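Local coordinates for protein 3-phytase (Klebsiella pneumoniae, PDB 2WNH) that probably removes phosphate from phytate (inositol hexakisphosphate) as a 3-phytase of the histidine acid phosphatase family, at residues G60-V65 with R349-P354. The protein carries 3 engineered substitutions. Sequence-based numbering, arbitrary orientation.
Sequences GYAAVV and RRLQTP
L351 meets A62 and A63 through its two terminal methyls, and the contact is made by van der Waals packing alone: no hydrogen bond joins 60-65 to 349-354, and the two segments bury just 105 Å² between them. CD2 does most of the touching. It sits 3.7 Å from A63 CB and 3.6 Å from A63 N, so it presses on the helix backbone at the A62-A63 peptide as well as on a methyl. CD1 takes the neighbouring residue, 4.1 Å from A62 CB; CD2 lies as far from that same CB, and the fork of the leucine thus straddles the A62 methyl. The first torsion accounts for this reach: with CG opposite the carbonyl carbon (chi1 -67°), the branched end comes closer to the helix than the CB direction alone would bring it. Small alanine side chains leave the backbones near, the CA atoms of A63 and L351 being 5.6 Å apart.

Backbone geometry sets where the leucine stands. L351 is the first residue past the helix whose backbone departs from right-handed helical angles (phi 49°), and two bonds back into the last turn make a Schellman motif closing helix 345-349. Beyond it the chain extends, and a nearly straight hydrogen bond from Q352 NE2 to T353 O (3.0 Å, 170°) ties the amide to the neighbouring carbonyl, with that oxygen lying in the amide plane.

All three touching residues are buried. L351 also packs on H59 and on R69 of the second subunit, while T353 and P354 carry the loop along helix 58-77 to E70. From its far flank Y61 and V64 reach helix 99-112, so the contact joins the loop between helix 345-349 and strand 361-364 to helix 58-77 at a subunit interface, where V65 packs on L351 of the second subunit.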
loop_
_atom_site.group_PDB
_atom_site.type_symbol
_atom_site.label_atom_id
_atom_site.label_comp_id
_atom_site.label_asym_id
_atom_site.label_seq_id
_atom_site.Cartn_x
_atom_site.Cartn_y
_atom_site.Cartn_z
ATOM N N GLY B 60 -17.228 -16.716 -8.670
ATOM C CA GLY B 60 -16.198 -17.591 -9.263
ATOM C C GLY B 60 -14.920 -16.831 -9.571
ATOM O O GLY B 60 -13.827 -17.305 -9.257
ATOM N N TYR B 61 -15.047 -15.663 -10.197
ATOM C CA TYR B 61 -13.858 -14.840 -10.493
ATOM C C TYR B 61 -13.147 -14.484 -9.180
ATOM O O TYR B 61 -11.926 -14.652 -9.069
ATOM C CB TYR B 61 -14.288 -13.574 -11.226
ATOM C CG TYR B 61 -13.164 -12.808 -11.876
ATOM C CD1 TYR B 61 -12.349 -11.954 -11.127
ATOM C CD2 TYR B 61 -12.919 -12.925 -13.255
ATOM C CE1 TYR B 61 -11.323 -11.233 -11.733
ATOM C CE2 TYR B 61 -11.867 -12.208 -13.873
ATOM C CZ TYR B 61 -11.092 -11.357 -13.086
ATOM O OH TYR B 61 -10.059 -10.659 -13.651
ATOM N N ALA B 62 -13.906 -13.994 -8.191
ATOM C CA ALA B 62 -13.329 -13.614 -6.891
ATOM C C ALA B 62 -12.584 -14.757 -6.214
ATOM O O ALA B 62 -11.501 -14.559 -5.703
ATOM C CB ALA B 62 -14.398 -13.049 -5.960
ATOM N N ALA B 63 -13.158 -15.963 -6.226
ATOM C CA ALA B 63 -12.483 -17.118 -5.638
ATOM C C ALA B 63 -11.186 -17.467 -6.364
ATOM O O ALA B 63 -10.203 -17.835 -5.728
ATOM C CB ALA B 63 -13.416 -18.322 -5.614
ATOM N N VAL B 64 -11.201 -17.335 -7.692
ATOM C CA VAL B 64 -9.998 -17.598 -8.501
ATOM C C VAL B 64 -8.927 -16.526 -8.232
ATOM O O VAL B 64 -7.747 -16.858 -8.049
ATOM C CB VAL B 64 -10.323 -17.779 -10.001
ATOM C CG1 VAL B 64 -9.026 -17.902 -10.815
ATOM C CG2 VAL B 64 -11.135 -19.070 -10.202
ATOM N N VAL B 65 -9.333 -15.251 -8.155
ATOM C CA VAL B 65 -8.385 -14.203 -7.753
ATOM C C VAL B 65 -7.699 -14.542 -6.426
ATOM O O VAL B 65 -6.466 -14.353 -6.292
ATOM C CB VAL B 65 -9.066 -12.796 -7.651
ATOM C CG1 VAL B 65 -8.135 -11.733 -6.945
ATOM C CG2 VAL B 65 -9.487 -12.276 -9.057
ATOM N N ARG B 349 -17.349 -21.234 -0.677
ATOM C CA ARG B 349 -18.588 -20.542 -0.359
ATOM C C ARG B 349 -18.317 -19.213 0.351
ATOM O O ARG B 349 -18.988 -18.211 0.074
ATOM C CB ARG B 349 -19.495 -21.431 0.498
ATOM C CG ARG B 349 -20.894 -20.840 0.721
ATOM C CD ARG B 349 -21.833 -21.856 1.348
ATOM N NE ARG B 349 -23.153 -21.276 1.620
ATOM C CZ ARG B 349 -24.164 -21.206 0.754
ATOM N NH1 ARG B 349 -24.045 -21.696 -0.481
ATOM N NH2 ARG B 349 -25.328 -20.661 1.137
ATOM N N ARG B 350 -17.324 -19.213 1.239
ATOM C CA ARG B 350 -17.002 -18.029 2.073
ATOM C C ARG B 350 -16.010 -17.051 1.426
ATOM O O ARG B 350 -15.678 -16.010 2.018
ATOM C CB ARG B 350 -16.469 -18.487 3.439
ATOM C CG ARG B 350 -17.493 -19.293 4.290
ATOM C CD ARG B 350 -16.808 -19.889 5.513
ATOM N NE ARG B 350 -16.138 -18.822 6.267
ATOM C CZ ARG B 350 -16.718 -18.079 7.208
ATOM N NH1 ARG B 350 -17.982 -18.286 7.553
ATOM N NH2 ARG B 350 -16.023 -17.130 7.816
ATOM N N LEU B 351 -15.542 -17.364 0.219
ATOM C CA LEU B 351 -14.454 -16.595 -0.420
ATOM C C LEU B 351 -13.275 -16.407 0.539
ATOM O O LEU B 351 -12.686 -15.308 0.635
ATOM C CB LEU B 351 -14.956 -15.256 -0.973
ATOM C CG LEU B 351 -15.941 -15.359 -2.149
ATOM C CD1 LEU B 351 -16.417 -13.988 -2.570
ATOM C CD2 LEU B 351 -15.278 -16.087 -3.351
ATOM N N GLN B 352 -12.931 -17.497 1.229
ATOM C CA GLN B 352 -11.779 -17.500 2.131
ATOM C C GLN B 352 -10.478 -17.445 1.333
ATOM O O GLN B 352 -10.288 -18.229 0.415
ATOM C CB GLN B 352 -11.796 -18.774 2.988
ATOM C CG GLN B 352 -10.543 -18.989 3.848
ATOM C CD GLN B 352 -10.423 -17.935 4.928
ATOM O OE1 GLN B 352 -11.352 -17.745 5.715
ATOM N NE2 GLN B 352 -9.305 -17.211 4.943
ATOM N N THR B 353 -9.552 -16.553 1.687
ATOM C CA THR B 353 -8.256 -16.611 1.006
ATOM C C THR B 353 -7.428 -17.764 1.549
ATOM O O THR B 353 -7.367 -17.939 2.766
ATOM C CB THR B 353 -7.418 -15.340 1.168
ATOM O OG1 THR B 353 -8.285 -14.212 1.296
ATOM C CG2 THR B 353 -6.539 -15.175 -0.081
ATOM N N PRO B 354 -6.785 -18.544 0.651
ATOM C CA PRO B 354 -5.946 -19.657 1.085
ATOM C C PRO B 354 -4.613 -19.162 1.591
ATOM O O PRO B 354 -3.573 -19.430 0.965
ATOM C CB PRO B 354 -5.743 -20.480 -0.187
ATOM C CG PRO B 354 -5.979 -19.560 -1.315
ATOM C CD PRO B 354 -6.828 -18.415 -0.821
#